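Local structure of CRISPR-associated protein, Cse1 family (Acidimicrobium ferrooxidans, 4H3T) at residues A[422-427]-A[446-451]; A[265-270]-A[279-284]; A[225-230]-A[297-302]; A[380-385]-A[466-471]. The protein probably serves as the large subunit of a type I-E Cascade complex, helping it to recognise invading DNA in CRISPR-based defence. The protein carries 1 engineered substitution. One frame throughout, in Å; residues are numbered along the deposited sequence. Where two conformers were deposited one is given.

Contact 1 of 4, residues A[422-427]-A[446-451]; sequences ARYLSY and ALAKAA
Tyr424 lays its ring against Leu447, Ala448 and Ala451, which lie along one side of helix 445-473. The CH-pi contact is made by Leu447: its CG stands 4.0 Å from the centroid of the Tyr424 ring, 26° off the ring normal and displaced toward the rim, while Leu447 CD2 reaches Tyr424 CE1 at 3.5 Å. The two side chains cross at about a right angle. Plain apolar contacts are made with the alanines. Ala451 CB meets the ring edge near its plane, 3.9 Å from Tyr424 CE2, and Ala448 CB lies 3.9 Å from Tyr424 CD2. The tyrosine ends the 3-10 turn 422-424, part of the connection between helices 397-415 and 445-473, two members of the C-terminal helical bundle known from Cse1 proteins; the contact lies at the surface. Arg423 CG covers the other face of the ring. With chi1 at 82°, CG sits between the backbone N and the carbonyl carbon, and the chain then bends at chi3 to carry NH1 toward Ala451 CB. With an alanine in place of Tyr424, Leu447 would probably lose its aromatic cover and a gap would open between turn and helix. The polar link is a water that donates to Ala451 O at 2.8 Å and weakly accepts from Arg423 NH1 at 3.4 Å. Gln510 NE2 bonds to the carbonyls of Ala422 and Leu425.

Contact 2 of 4, residues A[265-270]-A[279-284]; sequences IRLFPE and PRVLIC
The Phe268 ring turns an edge to strand 279-284, with Arg280 O, Val281 CA and Leu282 N near its plane and Leu282 CB 3.9 Å from Phe268 CE2. Arg266 CG lies over one face, toward the rim, and Phe268 CE1 in turn lies over a face of the Arg266 guanidinium. From the other side of the ring plane the Arg280 guanidinium turns a face to Phe268 CG, the planes 38° apart and Arg280 NH2 3.7 Å from Phe268 CB. A bend at chi3 (-53°) folds the Arg280 chain back here, and its NE donates at 2.8 Å to a water that in turn bonds to Phe268 O. The backbones form an antiparallel beta hairpin, strands 263-272 and 275-289. Arg266 and Leu282 are a hydrogen-bonded pair, Arg266 N to Leu282 O at 3.0 Å and Leu282 N to Arg266 O at 2.9 Å. On the opposite face of the sheet Ile265 CG2 is 3.8 Å from Val281 CG2, and helix 157-170 packs on Ile265, Leu267 and Ile283. Substituting an alanine for Phe268 would probably open a gap beside Leu282 and uncover the Arg266 guanidinium. The hairpin thus has two chemistries: hydrocarbon against a helix on one face, and on the other an aromatic ring between two arginines whose polar ends are met by Leu117 O (Arg266) and a water (Arg280).

Contact 3 of 4, residues A[225-230]-A[297-302]; sequences NLIRGG and VDPHVG
Arg228 packs the base of its side chain on Val297 and sends its tip back to the backbone just before it. Its CB lies 3.9 Å from Val297 CG2, and the next atom, Arg228 CG, is 4.0 Å from the same methyl, the two side chains crossing at a slant. A bend at chi2 (-85°) then turns the chain off the second segment. At the tip Arg228 NH1 donates a weak bond of 3.3 Å to Ile227 O and a further one to Arg224 O, so this end fastens its own loop instead of crossing. The backbones meet at Val297 O, which takes a weak hydrogen bond from Arg228 N at 3.5 Å and a CA-H...O contact from Ile227 CA at 3.4 Å. Ile227 CG2 presses on the Pro299 ring, 3.6 Å from Pro299 CB, while the ethyl branch of the isoleucine leads away. Val297 and Pro299 also pack on helix 254-257, and Tyr65 of helix 52-68 touches Ile227, so the contact is buried. Asp298 turns from the first segment; its OD1 accepts from His300 N at 3.0 Å, met from above the carboxylate plane, and forms a salt bridge with Arg58, while Tyr196 OH bonds to OD2. An aspartate carboxylate binding the backbone N two residues on is an Asx turn, which here redirects the chain after helix 291-297 toward strand 303-309.

Contact 4 of 4, residues A[380-385]-A[466-471]; sequences AYDRLD and PYRHFL
Strand 380-385 passes helix 466-471, which bears Arg468 and Leu471, at 8.8 Å between the segment axes and an angle of 42° between their directions. Arg468 runs extended from CG to NE and presents its guanidinium edge to the strand. Its NH1 donates to Arg383 O at 2.8 Å, nearly straight at 163° and in the planes of both the carbonyl and the guanidinium. Its NH2 makes a salt bridge to Asp382 OD1 at 3.2 Å, reaching the syn side somewhat out of the carboxylate plane, the two flat groups being 36° apart. The same OD1 takes Arg383 N on its anti side at 2.8 Å, so two donors hold the carboxylate, while Val326 N bonds to OD2. Asp464 pairs with Arg468 NE, so one carboxylate comes from the strand and one from a turn earlier in the same helix. Two waters extend the seam: one accepts from Arg468 NH1 and Asp385 N, the other donates to Arg468 O and Asp385 O. Beyond them Leu384 CD2 touches Leu471 CD2 at 3.8 Å, the side chains crossing at about a right angle, and Leu471 CD2 also lies 3.4 Å from Asp385 O. Strand 375-387 is an outermost strand of a three-stranded antiparallel sheet, paired with strand 359-370, and helix 445-473 packs here between it and helices 397-415 and 481-504.

Contacts 1 and 4 share helix 445-473: contact 4 ties the later part of the helix to the sheet, and contact 1 covers its early turns, with centres 32 Å apart and nearest atoms about 20 Å apart. Contact 3 is the nearest neighbour of contact 4, about 11 Å between closest atoms, and their centres lie about 16 and 14 Å from the centre of the chain. Contact 2 is a local hairpin within the chain between the segments of contact 3, its closest atoms about 19 Å from that contact. Contacts 1 and 2 are the most distant pair, 55 Å between centres. No two contacts touch, so the four sample separate parts of one Cse1-family chain.

Contact 1 of 4, residues A[422-427]-A[446-451]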
loop_
_atom_site.group_PDB
_atom_site.type_symbol
_atom_site.label_atom_id
_atom_site.label_comp_id
_atom_site.label_asym_id
_atom_site.label_seq_id
_atom_site.Cartn_x
_atom_site.Cartn_y
_atom_site.Cartn_z
ATOM N N ALA A 422 36.491 -8.379 3.578
ATOM C CA ALA A 422 37.816 -8.965 3.446
ATOM C C ALA A 422 38.779 -8.063 2.680
ATOM O O ALA A 422 39.944 -7.970 3.051
ATOM C CB ALA A 422 37.738 -10.328 2.745
ATOM N N ARG A 423 38.318 -7.395 1.647
ATOM C CA ARG A 423 39.216 -6.504 0.890
ATOM C C ARG A 423 39.751 -5.294 1.739
ATOM O O ARG A 423 40.717 -4.680 1.343
ATOM C CB ARG A 423 38.539 -6.030 -0.403
ATOM C CG ARG A 423 37.585 -4.888 -0.374
ATOM C CD ARG A 423 36.682 -4.918 -1.656
ATOM N NE ARG A 423 35.532 -5.757 -1.329
ATOM C CZ ARG A 423 34.255 -5.530 -1.608
ATOM N NH1 ARG A 423 33.324 -6.338 -1.137
ATOM N NH2 ARG A 423 33.897 -4.492 -2.373
ATOM N N TYR A 424 39.165 -5.011 2.885
ATOM C CA TYR A 424 39.543 -3.877 3.739
ATOM C C TYR A 424 40.175 -4.343 5.021
ATOM O O TYR A 424 40.493 -3.540 5.868
ATOM C CB TYR A 424 38.284 -3.013 4.079
ATOM C CG TYR A 424 37.530 -2.550 2.859
ATOM C CD1 TYR A 424 38.159 -1.796 1.874
ATOM C CD2 TYR A 424 36.233 -2.971 2.621
ATOM C CE1 TYR A 424 37.520 -1.490 0.681
ATOM C CE2 TYR A 424 35.574 -2.639 1.457
ATOM C CZ TYR A 424 36.203 -1.849 0.509
ATOM O OH TYR A 424 35.558 -1.523 -0.645
ATOM N N LEU A 425 40.266 -5.644 5.227
ATOM C CA LEU A 425 40.818 -6.144 6.471
ATOM C C LEU A 425 42.333 -5.955 6.565
ATOM O O LEU A 425 43.053 -6.049 5.555
ATOM C CB LEU A 425 40.497 -7.631 6.573
ATOM C CG LEU A 425 40.332 -8.202 7.930
ATOM C CD1 LEU A 425 39.028 -7.793 8.524
ATOM C CD2 LEU A 425 40.415 -9.758 7.881
ATOM N N SER A 426 42.776 -5.629 7.796
ATOM C CA SER A 426 44.176 -5.502 8.244
ATOM C C SER A 426 44.549 -6.716 9.040
ATOM O O SER A 426 43.667 -7.379 9.566
ATOM C CB SER A 426 44.350 -4.275 9.179
ATOM O OG SER A 426 44.401 -3.154 8.325
ATOM N N TYR A 427 45.866 -6.966 9.173
ATOM C CA TYR A 427 46.458 -7.916 10.090
ATOM C C TYR A 427 47.300 -7.029 11.022
ATOM O O TYR A 427 48.373 -6.595 10.649
ATOM C CB TYR A 427 47.270 -9.017 9.419
ATOM C CG TYR A 427 47.731 -10.032 10.433
ATOM C CD1 TYR A 427 46.862 -11.000 10.914
ATOM C CD2 TYR A 427 49.031 -10.022 10.916
ATOM C CE1 TYR A 427 47.278 -11.950 11.822
ATOM C CE2 TYR A 427 49.458 -10.958 11.851
ATOM C CZ TYR A 427 48.587 -11.932 12.290
ATOM O OH TYR A 427 49.005 -12.855 13.204
ATOM N N ALA A 446 33.678 2.957 7.762
ATOM C CA ALA A 446 32.449 3.356 7.072
ATOM C C ALA A 446 32.381 2.691 5.674
ATOM O O ALA A 446 31.331 2.270 5.256
ATOM C CB ALA A 446 32.336 4.886 7.006
ATOM N N LEU A 447 33.455 2.618 4.969
ATOM C CA LEU A 447 33.490 1.937 3.654
ATOM C C LEU A 447 33.187 0.443 3.772
ATOM O O LEU A 447 32.383 -0.117 2.988
ATOM C CB LEU A 447 34.868 2.141 3.029
ATOM C CG LEU A 447 35.164 1.417 1.676
ATOM C CD1 LEU A 447 34.118 1.737 0.585
ATOM C CD2 LEU A 447 36.554 1.795 1.158
ATOM N N ALA A 448 33.824 -0.230 4.709
ATOM C CA ALA A 448 33.543 -1.683 4.921
ATOM C C ALA A 448 32.111 -1.897 5.284
ATOM O O ALA A 448 31.490 -2.844 4.810
ATOM C CB ALA A 448 34.475 -2.240 6.009
ATOM N N LYS A 449 31.516 -0.981 6.064
ATOM C CA LYS A 449 30.097 -1.129 6.409
ATOM C C LYS A 449 29.190 -0.972 5.215
ATOM O O LYS A 449 28.203 -1.715 5.054
ATOM C CB LYS A 449 29.746 -0.112 7.489
ATOM C CG LYS A 449 28.279 -0.111 7.822
ATOM C CD LYS A 449 28.017 0.794 8.994
ATOM C CE LYS A 449 26.569 0.692 9.436
ATOM N NZ LYS A 449 26.403 1.145 10.849
ATOM N N ALA A 450 29.521 -0.037 4.326
ATOM C CA ALA A 450 28.737 0.133 3.109
ATOM C C ALA A 450 28.922 -1.114 2.198
ATOM O O ALA A 450 27.955 -1.599 1.637
ATOM C CB ALA A 450 29.166 1.423 2.386
ATOM N N ALA A 451 30.116 -1.697 2.119
ATOM C CA ALA A 451 30.300 -2.922 1.332
ATOM C C ALA A 451 29.492 -4.109 1.920
ATOM O O ALA A 451 29.039 -4.955 1.178
ATOM C CB ALA A 451 31.765 -3.286 1.248
HETATM O O HOH W 1 30.148 -5.235 -1.352
#

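Contact 2 of 4, residues A[265-270]-A[279-284]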
loop_
_atom_site.group_PDB
_atom_site.type_symbol
_atom_site.label_atom_id
_atom_site.label_comp_id
_atom_site.label_asym_id
_atom_site.label_seq_id
_atom_site.Cartn_x
_atom_site.Cartn_y
_atom_site.Cartn_z
ATOM N N ILE A 265 -11.161 20.875 -4.224
ATOM C CA ILE A 265 -10.642 20.918 -5.592
ATOM C C ILE A 265 -11.704 21.358 -6.570
ATOM O O ILE A 265 -12.864 21.001 -6.447
ATOM C CB ILE A 265 -10.080 19.514 -5.981
ATOM C CG1 ILE A 265 -8.973 19.040 -4.970
ATOM C CG2 ILE A 265 -9.571 19.508 -7.410
ATOM C CD1 ILE A 265 -8.407 17.677 -5.250
ATOM N N ARG A 266 -11.278 22.080 -7.576
ATOM C CA ARG A 266 -12.144 22.454 -8.682
ATOM C C ARG A 266 -11.377 22.296 -9.968
ATOM O O ARG A 266 -10.260 22.866 -10.091
ATOM C CB ARG A 266 -12.660 23.899 -8.529
ATOM C CG ARG A 266 -13.552 24.350 -9.689
ATOM C CD ARG A 266 -14.160 25.696 -9.382
ATOM N NE ARG A 266 -14.929 26.171 -10.526
ATOM C CZ ARG A 266 -15.455 27.386 -10.643
ATOM N NH1 ARG A 266 -15.260 28.296 -9.698
ATOM N NH2 ARG A 266 -16.152 27.712 -11.731
ATOM N N LEU A 267 -11.949 21.507 -10.911
ATOM C CA LEU A 267 -11.393 21.353 -12.285
ATOM C C LEU A 267 -11.982 22.456 -13.145
ATOM O O LEU A 267 -13.129 22.832 -12.941
ATOM C CB LEU A 267 -11.750 20.010 -12.912
ATOM C CG LEU A 267 -11.383 18.760 -12.148
ATOM C CD1 LEU A 267 -11.939 17.513 -12.839
ATOM C CD2 LEU A 267 -9.888 18.600 -11.942
ATOM N N PHE A 268 -11.219 23.011 -14.053
ATOM C CA PHE A 268 -11.728 24.044 -14.979
ATOM C C PHE A 268 -11.727 23.456 -16.403
ATOM O O PHE A 268 -10.739 23.606 -17.096
ATOM C CB PHE A 268 -10.866 25.284 -14.908
ATOM C CG PHE A 268 -10.996 25.980 -13.569
ATOM C CD1 PHE A 268 -12.032 26.894 -13.333
ATOM C CD2 PHE A 268 -10.146 25.659 -12.516
ATOM C CE1 PHE A 268 -12.115 27.585 -12.117
ATOM C CE2 PHE A 268 -10.269 26.299 -11.279
ATOM C CZ PHE A 268 -11.279 27.231 -11.074
ATOM N N PRO A 269 -12.789 22.761 -16.828
ATOM C CA PRO A 269 -12.765 22.147 -18.181
ATOM C C PRO A 269 -12.912 23.193 -19.308
ATOM O O PRO A 269 -13.439 24.273 -19.093
ATOM C CB PRO A 269 -13.972 21.210 -18.162
ATOM C CG PRO A 269 -14.972 21.932 -17.223
ATOM C CD PRO A 269 -14.046 22.433 -16.113
ATOM N N GLU A 270 -12.441 22.843 -20.500
ATOM C CA GLU A 270 -12.527 23.705 -21.679
ATOM C C GLU A 270 -12.809 22.868 -22.872
ATOM O O GLU A 270 -12.223 21.777 -23.017
ATOM C CB GLU A 270 -11.228 24.502 -21.870
ATOM C CG GLU A 270 -11.153 25.360 -23.112
ATOM C CD GLU A 270 -9.801 25.961 -23.462
ATOM O OE1 GLU A 270 -8.798 25.529 -22.865
ATOM O OE2 GLU A 270 -9.739 26.834 -24.360
ATOM N N PRO A 279 -7.451 21.899 -18.657
ATOM C CA PRO A 279 -6.103 22.524 -18.638
ATOM C C PRO A 279 -5.719 23.147 -17.277
ATOM O O PRO A 279 -4.553 23.461 -17.048
ATOM C CB PRO A 279 -6.216 23.611 -19.699
ATOM C CG PRO A 279 -7.617 23.958 -19.738
ATOM C CD PRO A 279 -8.437 22.779 -19.306
ATOM N N ARG A 280 -6.702 23.436 -16.401
ATOM C CA ARG A 280 -6.437 24.137 -15.154
ATOM C C ARG A 280 -7.200 23.507 -13.993
ATOM O O ARG A 280 -8.253 22.893 -14.197
ATOM C CB ARG A 280 -6.825 25.635 -15.286
ATOM C CG ARG A 280 -6.017 26.445 -16.317
ATOM C CD ARG A 280 -6.500 27.921 -16.354
ATOM N NE ARG A 280 -7.961 27.999 -16.563
ATOM C CZ ARG A 280 -8.840 28.762 -15.904
ATOM N NH1 ARG A 280 -8.428 29.627 -14.985
ATOM N NH2 ARG A 280 -10.142 28.684 -16.182
ATOM N N VAL A 281 -6.694 23.743 -12.760
ATOM C CA VAL A 281 -7.249 23.178 -11.537
ATOM C C VAL A 281 -6.922 24.117 -10.344
ATOM O O VAL A 281 -5.899 24.816 -10.360
ATOM C CB VAL A 281 -6.721 21.724 -11.267
ATOM C CG1 VAL A 281 -5.222 21.721 -10.948
ATOM C CG2 VAL A 281 -7.494 21.074 -10.129
ATOM N N LEU A 282 -7.766 24.076 -9.322
ATOM C CA LEU A 282 -7.549 24.766 -8.044
ATOM C C LEU A 282 -7.562 23.677 -6.962
ATOM O O LEU A 282 -8.507 22.886 -6.892
ATOM C CB LEU A 282 -8.608 25.847 -7.810
ATOM C CG LEU A 282 -8.565 26.619 -6.461
ATOM C CD1 LEU A 282 -7.215 27.245 -6.168
ATOM C CD2 LEU A 282 -9.593 27.712 -6.447
ATOM N N ILE A 283 -6.502 23.593 -6.158
ATOM C CA ILE A 283 -6.350 22.532 -5.134
ATOM C C ILE A 283 -6.028 23.189 -3.819
ATOM O O ILE A 283 -4.976 23.806 -3.701
ATOM C CB ILE A 283 -5.241 21.521 -5.499
ATOM C CG1 ILE A 283 -5.452 20.941 -6.889
ATOM C CG2 ILE A 283 -5.140 20.409 -4.488
ATOM C CD1 ILE A 283 -4.250 20.092 -7.341
ATOM N N CYS A 284 -6.896 22.982 -2.840
ATOM C CA CYS A 284 -6.877 23.609 -1.514
ATOM C C CYS A 284 -7.029 22.569 -0.453
ATOM O O CYS A 284 -7.429 21.427 -0.711
ATOM C CB CYS A 284 -7.982 24.654 -1.410
ATOM S SG CYS A 284 -7.928 25.919 -2.695
HETATM O O HOH W 2 -9.678 26.306 -18.038
#

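Contact 3 of 4, residues A[225-230]-A[297-302]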
loop_
_atom_site.group_PDB
_atom_site.type_symbol
_atom_site.label_atom_id
_atom_site.label_comp_id
_atom_site.label_asym_id
_atom_site.label_seq_id
_atom_site.Cartn_x
_atom_site.Cartn_y
_atom_site.Cartn_z
ATOM N N ASN A 225 -15.289 -5.395 15.566
ATOM C CA ASN A 225 -13.864 -5.393 15.940
ATOM C C ASN A 225 -12.934 -5.068 14.804
ATOM O O ASN A 225 -11.775 -4.732 15.055
ATOM C CB ASN A 225 -13.453 -6.778 16.492
ATOM C CG ASN A 225 -13.847 -7.977 15.581
ATOM O OD1 ASN A 225 -14.995 -8.051 15.039
ATOM N ND2 ASN A 225 -12.936 -8.972 15.413
ATOM N N LEU A 226 -13.401 -5.225 13.538
ATOM C CA LEU A 226 -12.602 -5.025 12.344
ATOM C C LEU A 226 -12.933 -3.761 11.552
ATOM O O LEU A 226 -12.048 -3.242 10.857
ATOM C CB LEU A 226 -12.795 -6.244 11.446
ATOM C CG LEU A 226 -12.500 -7.612 12.057
ATOM C CD1 LEU A 226 -12.559 -8.682 10.954
ATOM C CD2 LEU A 226 -11.105 -7.648 12.861
ATOM N N ILE A 227 -14.202 -3.334 11.523
ATOM C CA ILE A 227 -14.625 -2.126 10.787
ATOM C C ILE A 227 -15.765 -1.414 11.487
ATOM O O ILE A 227 -16.399 -1.990 12.349
ATOM C CB ILE A 227 -15.122 -2.469 9.348
ATOM C CG1 ILE A 227 -16.362 -3.458 9.328
ATOM C CG2 ILE A 227 -14.091 -2.979 8.502
ATOM C CD1 ILE A 227 -17.262 -3.158 8.077
ATOM N N ARG A 228 -16.106 -0.213 10.987
ATOM C CA ARG A 228 -17.346 0.510 11.299
ATOM C C ARG A 228 -18.062 0.731 9.979
ATOM O O ARG A 228 -17.515 1.357 9.040
ATOM C CB ARG A 228 -17.135 1.849 12.017
ATOM C CG ARG A 228 -16.580 1.807 13.403
ATOM C CD ARG A 228 -17.663 1.606 14.460
ATOM N NE ARG A 228 -17.083 1.401 15.791
ATOM C CZ ARG A 228 -16.483 0.286 16.186
ATOM N NH1 ARG A 228 -16.381 -0.752 15.361
ATOM N NH2 ARG A 228 -15.969 0.199 17.411
ATOM N N GLY A 229 -19.271 0.220 9.899
ATOM C CA GLY A 229 -20.128 0.371 8.724
ATOM C C GLY A 229 -21.557 0.135 9.101
ATOM O O GLY A 229 -21.804 -0.399 10.172
ATOM N N GLY A 230 -22.483 0.548 8.255
ATOM C CA GLY A 230 -23.913 0.384 8.531
ATOM C C GLY A 230 -24.757 1.140 7.546
ATOM O O GLY A 230 -24.248 1.884 6.721
ATOM N N VAL A 297 -12.385 2.354 12.443
ATOM C CA VAL A 297 -13.128 2.225 11.205
ATOM C C VAL A 297 -12.458 1.376 10.118
ATOM O O VAL A 297 -13.133 0.618 9.426
ATOM C CB VAL A 297 -13.395 3.658 10.652
ATOM C CG1 VAL A 297 -14.048 3.636 9.273
ATOM C CG2 VAL A 297 -14.245 4.475 11.635
ATOM N N ASP A 298 -11.179 1.600 9.899
ATOM C CA ASP A 298 -10.498 1.233 8.657
ATOM C C ASP A 298 -9.893 -0.169 8.656
ATOM O O ASP A 298 -8.975 -0.445 9.426
ATOM C CB ASP A 298 -9.430 2.280 8.396
ATOM C CG ASP A 298 -8.847 2.345 6.979
ATOM O OD1 ASP A 298 -8.937 1.338 6.238
ATOM O OD2 ASP A 298 -8.282 3.380 6.635
ATOM N N PRO A 299 -10.354 -1.020 7.723
ATOM C CA PRO A 299 -9.839 -2.380 7.659
ATOM C C PRO A 299 -8.500 -2.540 6.945
ATOM O O PRO A 299 -8.013 -3.674 6.863
ATOM C CB PRO A 299 -10.940 -3.096 6.843
ATOM C CG PRO A 299 -11.385 -2.063 5.869
ATOM C CD PRO A 299 -11.376 -0.784 6.652
ATOM N N HIS A 300 -7.988 -1.511 6.292
ATOM C CA HIS A 300 -6.782 -1.633 5.440
ATOM C C HIS A 300 -5.462 -1.182 6.120
ATOM O O HIS A 300 -4.470 -0.936 5.426
ATOM C CB HIS A 300 -6.955 -0.817 4.159
ATOM C CG HIS A 300 -8.035 -1.363 3.268
ATOM N ND1 HIS A 300 -8.995 -0.538 2.694
ATOM C CD2 HIS A 300 -8.251 -2.630 2.880
ATOM C CE1 HIS A 300 -9.789 -1.358 2.005
ATOM N NE2 HIS A 300 -9.334 -2.624 2.059
ATOM N N VAL A 301 -5.470 -1.005 7.424
ATOM C CA VAL A 301 -4.275 -0.522 8.147
ATOM C C VAL A 301 -4.109 -1.314 9.470
ATOM O O VAL A 301 -5.066 -1.457 10.203
ATOM C CB VAL A 301 -4.365 1.022 8.358
ATOM C CG1 VAL A 301 -5.716 1.469 8.910
ATOM C CG2 VAL A 301 -3.195 1.583 9.226
ATOM N N GLY A 302 -2.879 -1.754 9.750
ATOM C CA GLY A 302 -2.477 -2.387 10.997
ATOM C C GLY A 302 -1.878 -1.305 11.878
ATOM O O GLY A 302 -1.516 -0.226 11.378
#

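Contact 4 of 4, residues A[380-385]-A[466-471]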
loop_
_atom_site.group_PDB
_atom_site.type_symbol
_atom_site.label_atom_id
_atom_site.label_comp_id
_atom_site.label_asym_id
_atom_site.label_seq_id
_atom_site.Cartn_x
_atom_site.Cartn_y
_atom_site.Cartn_z
ATOM N N ALA A 380 6.645 2.946 -1.045
ATOM C CA ALA A 380 6.713 1.476 -1.017
ATOM C C ALA A 380 5.436 0.974 -1.720
ATOM O O ALA A 380 4.316 1.477 -1.470
ATOM C CB ALA A 380 6.786 0.960 0.424
ATOM N N TYR A 381 5.593 0.036 -2.619
ATOM C CA TYR A 381 4.481 -0.488 -3.420
ATOM C C TYR A 381 4.832 -1.943 -3.766
ATOM O O TYR A 381 5.942 -2.181 -4.192
ATOM C CB TYR A 381 4.301 0.391 -4.645
ATOM C CG TYR A 381 3.655 -0.348 -5.786
ATOM C CD1 TYR A 381 2.371 -0.871 -5.663
ATOM C CD2 TYR A 381 4.336 -0.560 -6.983
ATOM C CE1 TYR A 381 1.811 -1.661 -6.663
ATOM C CE2 TYR A 381 3.761 -1.309 -8.018
ATOM C CZ TYR A 381 2.501 -1.876 -7.841
ATOM O OH TYR A 381 1.882 -2.647 -8.804
ATOM N N ASP A 382 3.977 -2.918 -3.440
ATOM C CA ASP A 382 4.327 -4.327 -3.690
ATOM C C ASP A 382 3.145 -5.197 -3.568
ATOM O O ASP A 382 2.108 -4.759 -3.076
ATOM C CB ASP A 382 5.420 -4.777 -2.673
ATOM C CG ASP A 382 6.460 -5.812 -3.164
ATOM O OD1 ASP A 382 6.143 -6.596 -4.123
ATOM O OD2 ASP A 382 7.614 -5.816 -2.615
ATOM N N ARG A 383 3.319 -6.417 -4.047
ATOM C CA ARG A 383 2.374 -7.485 -4.054
ATOM C C ARG A 383 3.051 -8.739 -3.526
ATOM O O ARG A 383 4.200 -9.020 -3.897
ATOM C CB ARG A 383 1.857 -7.682 -5.490
ATOM C CG ARG A 383 1.554 -6.350 -6.168
ATOM C CD ARG A 383 0.787 -6.490 -7.466
ATOM N NE ARG A 383 -0.641 -6.417 -7.232
ATOM C CZ ARG A 383 -1.425 -5.361 -7.429
ATOM N NH1 ARG A 383 -2.720 -5.443 -7.174
ATOM N NH2 ARG A 383 -0.921 -4.219 -7.904
ATOM N N LEU A 384 2.389 -9.433 -2.585
ATOM C CA LEU A 384 2.922 -10.645 -2.033
ATOM C C LEU A 384 1.861 -11.737 -2.076
ATOM O O LEU A 384 0.849 -11.622 -1.402
ATOM C CB LEU A 384 3.406 -10.389 -0.601
ATOM C CG LEU A 384 4.139 -11.571 0.067
ATOM C CD1 LEU A 384 5.457 -11.967 -0.686
ATOM C CD2 LEU A 384 4.406 -11.288 1.518
ATOM N N ASP A 385 2.129 -12.825 -2.787
ATOM C CA ASP A 385 1.247 -14.009 -2.804
ATOM C C ASP A 385 1.349 -14.763 -1.460
ATOM O O ASP A 385 2.426 -15.263 -1.070
ATOM C CB ASP A 385 1.576 -14.922 -3.999
ATOM C CG ASP A 385 1.122 -14.379 -5.372
ATOM O OD1 ASP A 385 0.093 -13.663 -5.426
ATOM O OD2 ASP A 385 1.738 -14.760 -6.405
ATOM N N PRO A 466 12.987 -17.047 -5.059
ATOM C CA PRO A 466 12.910 -18.264 -4.220
ATOM C C PRO A 466 12.057 -18.102 -2.964
ATOM O O PRO A 466 11.308 -19.012 -2.643
ATOM C CB PRO A 466 14.375 -18.479 -3.850
ATOM C CG PRO A 466 15.126 -17.928 -4.946
ATOM C CD PRO A 466 14.403 -16.718 -5.346
ATOM N N TYR A 467 12.120 -16.944 -2.240
ATOM C CA TYR A 467 11.284 -16.761 -1.046
ATOM C C TYR A 467 9.783 -16.769 -1.419
ATOM O O TYR A 467 8.968 -17.387 -0.763
ATOM C CB TYR A 467 11.616 -15.444 -0.303
ATOM C CG TYR A 467 10.836 -15.377 0.979
ATOM C CD1 TYR A 467 11.263 -16.085 2.108
ATOM C CD2 TYR A 467 9.546 -14.832 1.005
ATOM C CE1 TYR A 467 10.474 -16.169 3.240
ATOM C CE2 TYR A 467 8.751 -14.925 2.131
ATOM C CZ TYR A 467 9.243 -15.532 3.270
ATOM O OH TYR A 467 8.417 -15.676 4.354
ATOM N N ARG A 468 9.431 -16.084 -2.471
ATOM C CA ARG A 468 8.026 -16.001 -2.898
ATOM C C ARG A 468 7.440 -17.397 -3.242
ATOM O O ARG A 468 6.270 -17.690 -2.907
ATOM C CB ARG A 468 7.908 -15.047 -4.078
ATOM C CG ARG A 468 8.178 -13.553 -3.692
ATOM C CD ARG A 468 8.278 -12.711 -4.949
ATOM N NE ARG A 468 8.542 -11.320 -4.599
ATOM C CZ ARG A 468 7.641 -10.416 -4.242
ATOM N NH1 ARG A 468 6.352 -10.718 -4.240
ATOM N NH2 ARG A 468 8.023 -9.199 -3.883
ATOM N N HIS A 469 8.234 -18.229 -3.923
ATOM C CA HIS A 469 7.912 -19.631 -4.262
ATOM C C HIS A 469 7.778 -20.452 -2.986
ATOM O O HIS A 469 6.877 -21.259 -2.872
ATOM C CB HIS A 469 8.992 -20.262 -5.172
ATOM C CG HIS A 469 8.649 -21.638 -5.674
ATOM N ND1 HIS A 469 9.460 -22.757 -5.385
ATOM C CD2 HIS A 469 7.644 -22.039 -6.502
ATOM C CE1 HIS A 469 8.886 -23.793 -5.988
ATOM N NE2 HIS A 469 7.795 -23.421 -6.680
ATOM N N PHE A 470 8.696 -20.279 -2.046
ATOM C CA PHE A 470 8.645 -20.975 -0.765
ATOM C C PHE A 470 7.361 -20.596 0.007
ATOM O O PHE A 470 6.640 -21.468 0.481
ATOM C CB PHE A 470 9.933 -20.621 0.070
ATOM C CG PHE A 470 9.795 -20.672 1.572
ATOM C CD1 PHE A 470 9.976 -21.860 2.265
ATOM C CD2 PHE A 470 9.434 -19.533 2.291
ATOM C CE1 PHE A 470 9.746 -21.918 3.648
ATOM C CE2 PHE A 470 9.196 -19.590 3.646
ATOM C CZ PHE A 470 9.371 -20.773 4.333
ATOM N N LEU A 471 7.058 -19.286 0.087
ATOM C CA LEU A 471 5.898 -18.811 0.814
ATOM C C LEU A 471 4.586 -19.345 0.192
ATOM O O LEU A 471 3.727 -19.883 0.914
ATOM C CB LEU A 471 5.896 -17.263 0.845
ATOM C CG LEU A 471 4.665 -16.599 1.510
ATOM C CD1 LEU A 471 4.621 -16.939 2.977
ATOM C CD2 LEU A 471 4.685 -15.112 1.438
HETATM O O HOH W 3 4.779 -15.303 -2.425
HETATM O O HOH W 4 4.758 -13.256 -4.119
#